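PDB 2OT9: hypothetical protein from Pseudomonas syringae pv. tomato, which is of unknown function but belongs to the YaeQ family of the PDDEXK nuclease-like clan and holds a bound meso-tartaric acid in a pocket. Local coordinates for residues 45-48 with 49-53; 57-60 with 61-64; 70-73 with 74-78; 132-135 with 136-140. All coordinates share one frame; numbering follows the deposited sequence. Where two conformers were deposited one is given.

Contact 1. Residues 45-48 with 49-53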
loop_
_atom_site.group_PDB
_atom_site.type_symbol
_atom_site.label_atom_id
_atom_site.label_comp_id
_atom_site.label_asym_id
_atom_site.label_seq_id
_atom_site.Cartn_x
_atom_site.Cartn_y
_atom_site.Cartn_z
ATOM N N LEU A 45 -4.965 1.589 -0.025
ATOM C CA LEU A 45 -4.972 1.210 1.395
ATOM C C LEU A 45 -3.644 1.600 2.045
ATOM O O LEU A 45 -3.631 2.119 3.149
ATOM C CB LEU A 45 -5.178 -0.303 1.549
ATOM C CG LEU A 45 -6.595 -0.831 1.312
ATOM C CD1 LEU A 45 -6.578 -2.370 1.277
ATOM C CD2 LEU A 45 -7.548 -0.301 2.381
ATOM N N ALA A 46 -2.527 1.329 1.360
ATOM C CA ALA A 46 -1.193 1.692 1.887
ATOM C C ALA A 46 -1.075 3.205 2.106
ATOM O O ALA A 46 -0.507 3.663 3.094
ATOM C CB ALA A 46 -0.076 1.215 0.913
ATOM N N TYR A 47 -1.576 3.971 1.146
ATOM C CA TYR A 47 -1.586 5.430 1.245
ATOM C C TYR A 47 -2.287 5.904 2.523
ATOM O O TYR A 47 -1.754 6.764 3.237
ATOM C CB TYR A 47 -2.250 6.061 0.002
ATOM C CG TYR A 47 -2.123 7.572 -0.021
ATOM C CD1 TYR A 47 -0.931 8.183 -0.402
ATOM C CD2 TYR A 47 -3.188 8.381 0.371
ATOM C CE1 TYR A 47 -0.797 9.558 -0.395
ATOM C CE2 TYR A 47 -3.074 9.760 0.379
ATOM C CZ TYR A 47 -1.876 10.343 -0.006
ATOM O OH TYR A 47 -1.749 11.705 0.002
ATOM N N ALA A 48 -3.493 5.371 2.790
ATOM C CA ALA A 48 -4.252 5.733 3.989
ATOM C C ALA A 48 -3.522 5.250 5.253
ATOM O O ALA A 48 -3.405 5.988 6.247
ATOM C CB ALA A 48 -5.670 5.152 3.929
ATOM N N PHE A 49 -2.990 4.033 5.188
ATOM C CA PHE A 49 -2.420 3.357 6.349
ATOM C C PHE A 49 -1.091 3.974 6.802
ATOM O O PHE A 49 -0.760 3.945 7.990
ATOM C CB PHE A 49 -2.244 1.872 6.032
ATOM C CG PHE A 49 -1.988 1.018 7.235
ATOM C CD1 PHE A 49 -2.932 0.930 8.265
ATOM C CD2 PHE A 49 -0.817 0.274 7.326
ATOM C CE1 PHE A 49 -2.703 0.110 9.396
ATOM C CE2 PHE A 49 -0.578 -0.551 8.451
ATOM C CZ PHE A 49 -1.517 -0.625 9.476
ATOM N N TRP A 50 -0.345 4.537 5.861
ATOM C CA TRP A 50 0.905 5.214 6.194
ATOM C C TRP A 50 0.930 6.674 5.791
ATOM O O TRP A 50 2.003 7.228 5.550
ATOM C CB TRP A 50 2.091 4.466 5.580
ATOM C CG TRP A 50 2.406 3.187 6.290
ATOM C CD1 TRP A 50 2.937 3.051 7.547
ATOM C CD2 TRP A 50 2.245 1.866 5.775
ATOM N NE1 TRP A 50 3.087 1.729 7.847
ATOM C CE2 TRP A 50 2.694 0.976 6.769
ATOM C CE3 TRP A 50 1.761 1.346 4.559
ATOM C CZ2 TRP A 50 2.685 -0.426 6.591
ATOM C CZ3 TRP A 50 1.751 -0.043 4.374
ATOM C CH2 TRP A 50 2.212 -0.913 5.384
ATOM N N TYR A 51 -0.252 7.294 5.743
ATOM C CA TYR A 51 -0.403 8.682 5.327
ATOM C C TYR A 51 0.602 9.659 5.962
ATOM O O TYR A 51 0.827 9.629 7.174
ATOM C CB TYR A 51 -1.830 9.209 5.573
ATOM C CG TYR A 51 -1.920 10.635 5.102
ATOM C CD1 TYR A 51 -2.015 10.935 3.734
ATOM C CD2 TYR A 51 -1.802 11.696 6.007
ATOM C CE1 TYR A 51 -2.037 12.269 3.298
ATOM C CE2 TYR A 51 -1.816 13.015 5.576
ATOM C CZ TYR A 51 -1.929 13.290 4.226
ATOM O OH TYR A 51 -1.940 14.612 3.825
ATOM N N ASN A 52 1.160 10.536 5.114
ATOM C CA ASN A 52 2.050 11.628 5.500
ATOM C C ASN A 52 1.880 12.647 4.365
ATOM O O ASN A 52 1.609 12.255 3.219
ATOM C CB ASN A 52 3.490 11.074 5.551
ATOM C CG ASN A 52 4.485 12.053 6.078
ATOM O OD1 ASN A 52 5.008 12.886 5.331
ATOM N ND2 ASN A 52 4.785 11.956 7.374
ATOM N N GLU A 53 2.010 13.939 4.649
ATOM C CA GLU A 53 1.972 14.937 3.561
ATOM C C GLU A 53 3.064 14.683 2.511
ATOM O O GLU A 53 2.920 15.079 1.355
ATOM C CB GLU A 53 2.058 16.378 4.089
ATOM C CG GLU A 53 3.165 16.615 5.100
ATOM C CD GLU A 53 3.419 18.100 5.391
ATOM O OE1 GLU A 53 2.829 18.972 4.707
ATOM O OE2 GLU A 53 4.220 18.386 6.310
HETATM O O HOH W 1 0.636 12.651 0.618
#
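Tyr47 OH is tied to the loop residue Asn52 through one water, which lies 2.6 Å from Tyr47 OH. The same water donates to Asn52 O over 2.8 Å. The bridge spans the C-terminal end of helix 37-49, where the chain unwinds into the loop before strand 55-57. Two backbone bonds of i to i+4 spacing, from Phe49 N to Leu45 O and from Trp50 N to Ala46 O, mark the last regular turn. Trp50 is the first residue past the helical backbone angles, and beyond it Tyr51 N makes a weak bond to Ala48 O, at i+3 spacing.

Both tyrosines set CG opposite their backbone N (chi1 -173° for Tyr47 and -179° for Tyr51), and their side chains run side by side in the same direction. The rings nevertheless form an offset edge-to-face pair, with planes at 76° and the edge of Tyr51 turned to the face of Tyr47. Closest ring carbons are Tyr47 CE2 and Tyr51 CD1, at 3.7 Å. Strands 6-16 and 21-31 give further cover to both tyrosines.

Elsewhere on the helix end, Trp50 lays its six-membered ring by Ala46, with CE3 4.1 Å from Ala46 CB, and its NE1 is bonded to Arg179 O. A face of the same indole receives Phe49, whose CD2 stands 3.5 Å above the plane over its centre.

Contact 2. Residues 57-60 with 61-64. With SRT (S,R meso-tartaric acid), chain C.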
loop_
_atom_site.group_PDB
_atom_site.type_symbol
_atom_site.label_atom_id
_atom_site.label_comp_id
_atom_site.label_asym_id
_atom_site.label_seq_id
_atom_site.Cartn_x
_atom_site.Cartn_y
_atom_site.Cartn_z
ATOM N N PHE A 57 2.677 8.568 -4.506
ATOM C CA PHE A 57 2.657 7.354 -5.332
ATOM C C PHE A 57 3.854 7.348 -6.271
ATOM O O PHE A 57 4.192 8.372 -6.859
ATOM C CB PHE A 57 1.339 7.219 -6.117
ATOM C CG PHE A 57 0.135 6.988 -5.240
ATOM C CD1 PHE A 57 -0.165 5.721 -4.770
ATOM C CD2 PHE A 57 -0.681 8.052 -4.863
ATOM C CE1 PHE A 57 -1.282 5.513 -3.944
ATOM C CE2 PHE A 57 -1.786 7.857 -4.038
ATOM C CZ PHE A 57 -2.094 6.584 -3.585
ATOM N N GLY A 58 4.514 6.198 -6.381
ATOM C CA GLY A 58 5.592 6.027 -7.336
ATOM C C GLY A 58 5.009 5.500 -8.630
ATOM O O GLY A 58 3.782 5.429 -8.787
ATOM N N ARG A 59 5.884 5.123 -9.558
ATOM C CA ARG A 59 5.449 4.498 -10.813
ATOM C C ARG A 59 5.226 2.985 -10.682
ATOM O O ARG A 59 4.924 2.319 -11.678
ATOM C CB ARG A 59 6.402 4.834 -11.963
ATOM C CG ARG A 59 6.468 6.334 -12.298
ATOM C CD ARG A 59 7.208 6.593 -13.606
ATOM N NE ARG A 59 6.343 6.487 -14.786
ATOM C CZ ARG A 59 6.123 7.471 -15.662
ATOM N NH1 ARG A 59 6.710 8.655 -15.517
ATOM N NH2 ARG A 59 5.320 7.267 -16.698
ATOM N N GLY A 60 5.379 2.457 -9.459
ATOM C CA GLY A 60 5.046 1.055 -9.128
ATOM C C GLY A 60 5.559 0.046 -10.147
ATOM O O GLY A 60 6.714 0.135 -10.583
ATOM N N LEU A 61 4.691 -0.887 -10.555
ATOM C CA LEU A 61 5.085 -1.969 -11.465
ATOM C C LEU A 61 5.610 -1.525 -12.839
ATOM O O LEU A 61 6.286 -2.301 -13.518
ATOM C CB LEU A 61 3.970 -3.034 -11.616
ATOM C CG LEU A 61 2.558 -2.748 -12.152
ATOM C CD1 LEU A 61 2.558 -1.881 -13.393
ATOM C CD2 LEU A 61 1.864 -4.075 -12.438
ATOM N N SER A 62 5.322 -0.287 -13.237
ATOM C CA SER A 62 5.752 0.209 -14.557
ATOM C C SER A 62 7.224 0.683 -14.624
ATOM O O SER A 62 7.752 0.929 -15.714
ATOM C CB SER A 62 4.793 1.297 -15.064
ATOM O OG SER A 62 5.180 2.597 -14.656
ATOM N N ASP A 63 7.872 0.814 -13.462
ATOM C CA ASP A 63 9.284 1.227 -13.377
ATOM C C ASP A 63 9.990 0.465 -12.253
ATOM O O ASP A 63 9.700 0.681 -11.074
ATOM C CB ASP A 63 9.376 2.735 -13.115
ATOM C CG ASP A 63 10.822 3.266 -13.090
ATOM O OD1 ASP A 63 11.795 2.477 -12.979
ATOM O OD2 ASP A 63 10.980 4.503 -13.180
ATOM N N VAL A 64 10.935 -0.399 -12.620
ATOM C CA VAL A 64 11.632 -1.228 -11.635
ATOM C C VAL A 64 12.409 -0.437 -10.566
ATOM O O VAL A 64 12.639 -0.937 -9.467
ATOM C CB VAL A 64 12.563 -2.283 -12.292
ATOM C CG1 VAL A 64 11.728 -3.373 -12.966
ATOM C CG2 VAL A 64 13.541 -1.628 -13.269
HETATM O O1 SRT C . 3.740 -8.109 -6.957
HETATM O O11 SRT C . 5.367 -8.806 -8.233
HETATM C C1 SRT C . 4.642 -7.900 -7.782
HETATM C C2 SRT C . 4.832 -6.465 -8.201
HETATM O O2 SRT C . 4.863 -6.218 -9.616
HETATM C C3 SRT C . 6.089 -5.984 -7.514
HETATM O O3 SRT C . 5.647 -5.675 -6.188
HETATM C C4 SRT C . 6.709 -4.790 -8.214
HETATM O O4 SRT C . 6.004 -3.840 -8.648
HETATM O O41 SRT C . 7.952 -4.799 -8.339
#
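Arg59 overlaps Ser62 and Asp63 at the base of its side chain: Arg59 CB lies 3.8 Å from Asp63 CB and 3.7 Å from Ser62 OG. Arg59 has two conformers, and its side-chain contact is made by CB. What folds the chain here is two overlapping beta turns, Arg59 to Ser62 and Gly60 to Asp63, that run through a short 3-10 segment holding Leu61 and Ser62.

Arg59 O is gripped twice by one residue. Ser62 N donates to Arg59 O over 3.1 Å, tilted from the carbonyl plane, and Ser62 OG donates to Arg59 O over 3.0 Å, in that plane and on a lone pair. The hydroxyl reaches back because its torsion (chi1 90°) places OG between the backbone N and the carbonyl carbon. Next along the chain, Asp63 N bonds Gly60 O at 3.2 Å with a nearly straight N-H (168°), although it approaches from above the carbonyl plane. Gly60 itself is buried and has positive phi, with phi and psi close to those of the first corner of a type II' turn.

On the ligand side, Leu61 belongs to the meso-tartaric acid pocket, and its CA comes 3.5 Å from O4 of the ligand. Gln86 N, Val84 O and Arg39 NH2 hydrogen-bond the tartrate from other parts of the chain. The turn follows edge strand 55-57, with backbone bonds from Gly58 to Ala68 and Gly60 to Pro67; Leu61 touches Arg39 of helix 37-49 and His32 and Ser34 in the loop between strand 21-31 and that helix.

Contact 3. Residues 70-73 with 74-78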
loop_
_atom_site.group_PDB
_atom_site.type_symbol
_atom_site.label_atom_id
_atom_site.label_comp_id
_atom_site.label_asym_id
_atom_site.label_seq_id
_atom_site.Cartn_x
_atom_site.Cartn_y
_atom_site.Cartn_z
ATOM N N TRP A 70 6.283 6.012 -1.855
ATOM C CA TRP A 70 7.430 6.394 -1.044
ATOM C C TRP A 70 7.280 7.746 -0.383
ATOM O O TRP A 70 6.623 8.644 -0.903
ATOM C CB TRP A 70 8.779 6.309 -1.792
ATOM C CG TRP A 70 8.844 6.941 -3.143
ATOM C CD1 TRP A 70 7.883 7.701 -3.754
ATOM C CD2 TRP A 70 9.954 6.886 -4.059
ATOM N NE1 TRP A 70 8.324 8.103 -4.996
ATOM C CE2 TRP A 70 9.584 7.613 -5.208
ATOM C CE3 TRP A 70 11.216 6.279 -4.020
ATOM C CZ2 TRP A 70 10.436 7.757 -6.310
ATOM C CZ3 TRP A 70 12.067 6.424 -5.121
ATOM C CH2 TRP A 70 11.671 7.157 -6.246
ATOM N N GLU A 71 7.874 7.855 0.797
ATOM C CA GLU A 71 7.961 9.116 1.505
ATOM C C GLU A 71 9.424 9.536 1.446
ATOM O O GLU A 71 10.308 8.773 1.851
ATOM C CB GLU A 71 7.516 8.914 2.952
ATOM C CG GLU A 71 7.501 10.168 3.818
ATOM C CD GLU A 71 7.310 9.857 5.297
ATOM O OE1 GLU A 71 6.795 8.776 5.640
ATOM O OE2 GLU A 71 7.672 10.704 6.131
ATOM N N LYS A 72 9.675 10.733 0.924
ATOM C CA LYS A 72 11.035 11.274 0.846
ATOM C C LYS A 72 11.223 12.509 1.714
ATOM O O LYS A 72 10.273 13.254 1.972
ATOM C CB LYS A 72 11.394 11.632 -0.588
ATOM C CG LYS A 72 11.477 10.446 -1.518
ATOM C CD LYS A 72 11.955 10.941 -2.860
ATOM C CE LYS A 72 11.961 9.859 -3.879
ATOM N NZ LYS A 72 12.832 10.293 -5.003
ATOM N N SER A 73 12.460 12.729 2.147
ATOM C CA SER A 73 12.803 13.931 2.889
ATOM C C SER A 73 12.837 15.115 1.930
ATOM O O SER A 73 12.824 14.933 0.709
ATOM C CB SER A 73 14.185 13.762 3.518
ATOM O OG SER A 73 15.194 13.836 2.528
ATOM N N LEU A 74 12.929 16.325 2.471
ATOM C CA LEU A 74 13.163 17.494 1.617
ATOM C C LEU A 74 14.476 17.436 0.822
ATOM O O LEU A 74 14.635 18.151 -0.174
ATOM C CB LEU A 74 13.033 18.812 2.402
ATOM C CG LEU A 74 11.662 19.511 2.299
ATOM C CD1 LEU A 74 11.146 19.567 0.831
ATOM C CD2 LEU A 74 10.607 18.868 3.217
ATOM N N ASP A 75 15.411 16.586 1.246
ATOM C CA ASP A 75 16.637 16.367 0.471
ATOM C C ASP A 75 16.532 15.218 -0.536
ATOM O O ASP A 75 17.537 14.783 -1.112
ATOM C CB ASP A 75 17.840 16.217 1.401
ATOM C CG ASP A 75 18.293 17.545 1.954
ATOM O OD1 ASP A 75 18.566 18.453 1.138
ATOM O OD2 ASP A 75 18.349 17.690 3.196
ATOM N N ASP A 76 15.306 14.741 -0.744
ATOM C CA ASP A 76 15.007 13.696 -1.722
ATOM C C ASP A 76 15.519 12.312 -1.309
ATOM O O ASP A 76 15.712 11.429 -2.149
ATOM C CB ASP A 76 15.525 14.089 -3.117
ATOM C CG ASP A 76 14.773 13.398 -4.242
ATOM O OD1 ASP A 76 15.421 13.020 -5.246
ATOM O OD2 ASP A 76 13.541 13.246 -4.132
ATOM N N ARG A 77 15.728 12.108 -0.014
ATOM C CA ARG A 77 16.155 10.790 0.467
ATOM C C ARG A 77 14.983 10.012 1.036
ATOM O O ARG A 77 14.054 10.596 1.594
ATOM C CB ARG A 77 17.282 10.922 1.483
ATOM C CG ARG A 77 18.500 11.603 0.915
ATOM C CD ARG A 77 19.399 12.083 2.035
ATOM N NE ARG A 77 20.064 10.961 2.675
ATOM C CZ ARG A 77 20.859 11.061 3.736
ATOM N NH1 ARG A 77 21.069 12.236 4.304
ATOM N NH2 ARG A 77 21.437 9.972 4.231
ATOM N N VAL A 78 15.015 8.690 0.889
ATOM C CA VAL A 78 13.829 7.898 1.182
ATOM C C VAL A 78 13.703 7.638 2.677
ATOM O O VAL A 78 14.609 7.094 3.296
ATOM C CB VAL A 78 13.819 6.573 0.389
ATOM C CG1 VAL A 78 12.496 5.834 0.589
ATOM C CG2 VAL A 78 14.078 6.836 -1.114
#
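Ser73 and Arg77 close the compact end of this hairpin with two bonds. Ser73 N donates to Arg77 O at 2.7 Å, nearly straight at 165° and in the carbonyl plane, while Arg77 N returns a bond of 3.1 Å to Ser73 OG. The hydroxyl gets there through chi1 of 73°, which folds OG back over the turn, where Asp75 N also meets it in a weak bond of ST-turn type. Ser73 O takes the remaining link, accepting from Asp76 N at 2.9 Å with the donor well above the carbonyl plane. One serine thus engages three backbone N-H groups and gives its own N-H back to Arg77 O.

Lys72 and Val78 face each other as an antiparallel non-hydrogen-bonded pair, their side chains on one face of the sheet together with the indole of Trp70. The lysine chain is extended beyond CG and lays CE 3.3 Å above the indole, over its centre. Val78 crosses Trp70 at about a right angle, with CG2 4.1 Å from CE3 of the tryptophan.

The outer side is looser. Residues 74-77 are exposed, and of the Asp75 side chain CB alone comes near, toward Ser73 OG. Across this side Lys72 and Asp76 run side by side and form a salt bridge, Lys72 NZ standing 3.2 Å from Asp76 OD2 and above the carboxylate plane.

Asp76, with phi of 71°, takes the left-handed position after a type I turn from Ser73, the signature of a 3:5 hairpin with a G1 bulge, joining strands 69-72 and 78-84.

Contact 4. Residues 132-135 with 136-140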
loop_
_atom_site.group_PDB
_atom_site.type_symbol
_atom_site.label_atom_id
_atom_site.label_comp_id
_atom_site.label_asym_id
_atom_site.label_seq_id
_atom_site.Cartn_x
_atom_site.Cartn_y
_atom_site.Cartn_z
ATOM N N VAL A 132 -3.123 -8.370 2.892
ATOM C CA VAL A 132 -4.512 -7.937 2.777
ATOM C C VAL A 132 -5.349 -9.167 2.395
ATOM O O VAL A 132 -5.009 -9.843 1.425
ATOM C CB VAL A 132 -4.675 -6.866 1.654
ATOM C CG1 VAL A 132 -6.127 -6.394 1.553
ATOM C CG2 VAL A 132 -3.728 -5.657 1.873
ATOM N N PRO A 133 -6.417 -9.472 3.153
ATOM C CA PRO A 133 -7.270 -10.652 2.832
ATOM C C PRO A 133 -7.952 -10.494 1.468
ATOM O O PRO A 133 -8.383 -9.391 1.123
ATOM C CB PRO A 133 -8.336 -10.644 3.951
ATOM C CG PRO A 133 -7.754 -9.812 5.041
ATOM C CD PRO A 133 -6.881 -8.770 4.360
ATOM N N GLN A 134 -8.072 -11.581 0.706
ATOM C CA GLN A 134 -8.560 -11.466 -0.667
ATOM C C GLN A 134 -10.040 -11.109 -0.746
ATOM O O GLN A 134 -10.443 -10.382 -1.654
ATOM C CB GLN A 134 -8.258 -12.725 -1.510
ATOM C CG GLN A 134 -8.594 -12.587 -3.048
ATOM C CD GLN A 134 -7.600 -11.733 -3.897
ATOM O OE1 GLN A 134 -7.869 -11.449 -5.070
ATOM N NE2 GLN A 134 -6.477 -11.337 -3.320
ATOM N N ASP A 135 -10.838 -11.611 0.193
ATOM C CA ASP A 135 -12.284 -11.356 0.150
ATOM C C ASP A 135 -12.619 -9.864 0.190
ATOM O O ASP A 135 -13.310 -9.383 -0.694
ATOM C CB ASP A 135 -13.078 -12.170 1.192
ATOM C CG ASP A 135 -12.686 -11.870 2.657
ATOM O OD1 ASP A 135 -11.798 -11.032 2.943
ATOM O OD2 ASP A 135 -13.300 -12.509 3.547
ATOM N N VAL A 136 -12.106 -9.132 1.180
ATOM C CA VAL A 136 -12.415 -7.691 1.289
ATOM C C VAL A 136 -11.741 -6.884 0.173
ATOM O O VAL A 136 -12.263 -5.864 -0.287
ATOM C CB VAL A 136 -12.060 -7.108 2.691
ATOM C CG1 VAL A 136 -10.538 -7.106 2.956
ATOM C CG2 VAL A 136 -12.642 -5.687 2.851
ATOM N N LEU A 137 -10.572 -7.340 -0.256
ATOM C CA LEU A 137 -9.888 -6.669 -1.336
ATOM C C LEU A 137 -10.757 -6.731 -2.587
ATOM O O LEU A 137 -10.933 -5.723 -3.262
ATOM C CB LEU A 137 -8.509 -7.298 -1.591
ATOM C CG LEU A 137 -7.720 -6.732 -2.759
ATOM C CD1 LEU A 137 -7.565 -5.206 -2.586
ATOM C CD2 LEU A 137 -6.366 -7.428 -2.820
ATOM N N GLU A 138 -11.330 -7.894 -2.875
ATOM C CA GLU A 138 -12.158 -8.021 -4.085
ATOM C C GLU A 138 -13.393 -7.125 -4.053
ATOM O O GLU A 138 -13.740 -6.500 -5.068
ATOM C CB GLU A 138 -12.520 -9.479 -4.367
ATOM C CG GLU A 138 -11.358 -10.195 -5.079
ATOM C CD GLU A 138 -11.682 -11.633 -5.454
ATOM O OE1 GLU A 138 -12.880 -11.992 -5.492
ATOM O OE2 GLU A 138 -10.728 -12.397 -5.719
ATOM N N VAL A 139 -14.025 -7.049 -2.882
ATOM C CA VAL A 139 -15.158 -6.149 -2.639
ATOM C C VAL A 139 -14.784 -4.679 -2.859
ATOM O O VAL A 139 -15.517 -3.940 -3.529
ATOM C CB VAL A 139 -15.676 -6.313 -1.198
ATOM C CG1 VAL A 139 -16.578 -5.140 -0.808
ATOM C CG2 VAL A 139 -16.394 -7.634 -1.017
ATOM N N LEU A 140 -13.666 -4.251 -2.270
ATOM C CA LEU A 140 -13.190 -2.873 -2.420
ATOM C C LEU A 140 -12.822 -2.497 -3.850
ATOM O O LEU A 140 -13.139 -1.394 -4.298
ATOM C CB LEU A 140 -12.023 -2.560 -1.464
ATOM C CG LEU A 140 -12.426 -2.353 -0.001
ATOM C CD1 LEU A 140 -11.193 -2.411 0.903
ATOM C CD2 LEU A 140 -13.167 -1.018 0.196
#
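Apolar contacts join Val132 and Leu137 across the start of the helix: Val132 CG1 lies 4.0 Å from Leu137 CB, and the two side chains cross at about a right angle. Pro133 CD lies 4.3 Å from Val136 CG1, a methyl that also approaches Pro133 O.

Backbone hydrogen bonds follow the i to i+4 pattern from the first turn onward. Leu137 N reaches Pro133 O in a weak bond, Glu138 N bonds Gln134 O at 2.9 Å, and Val139 N bonds Asp135 O at 3.3 Å with an N-H angle of 165°. This is the N-terminus of helix 134-141, with Pro133 at the N-cap position, two residues after strand 127-131 of the mixed sheet.

Among polar side chains, Asp135 turns its carboxylate to the amide of the next residue. With chi1 at 61° CG sits between the backbone N and the carbonyl carbon, and OD1 comes 2.6 Å from Val136 N, a weak bond with a bent N-H. A negative group beside the amides of the first turn is probably stabilised by the helix dipole. Gln134 and Glu138 lie one turn apart, amide and carboxylate planes nearly perpendicular (87°), with Gln134 CG 3.4 Å from Glu138 OE2. Leu137 packs on Thr41 and Val42 of helix 37-49, and Val136 touches His168 of strand 166-174.

How the contacts relate
The four contacts follow one another along the chain, and none nests within or crosses another. Contact 1 ends helix 37-49, contact 2 turns the chain after strand 55-57, contact 3 closes the hairpin between strands 69-72 and 78-84, and contact 4 starts helix 134-141. The first three meet in space: Tyr47 CB packs 3.6 Å from Phe57 CZ, Asn52 ND2 approaches Glu71 OE2, and Gly58 CA approaches the indole of Trp70. Contact 4 joins contact 1 through Leu45 CD1 and Val132 CG1, 4.1 Å apart. Contacts 3 and 4 lie on opposite sides of the chain's centre, their own centres about 31 Å apart.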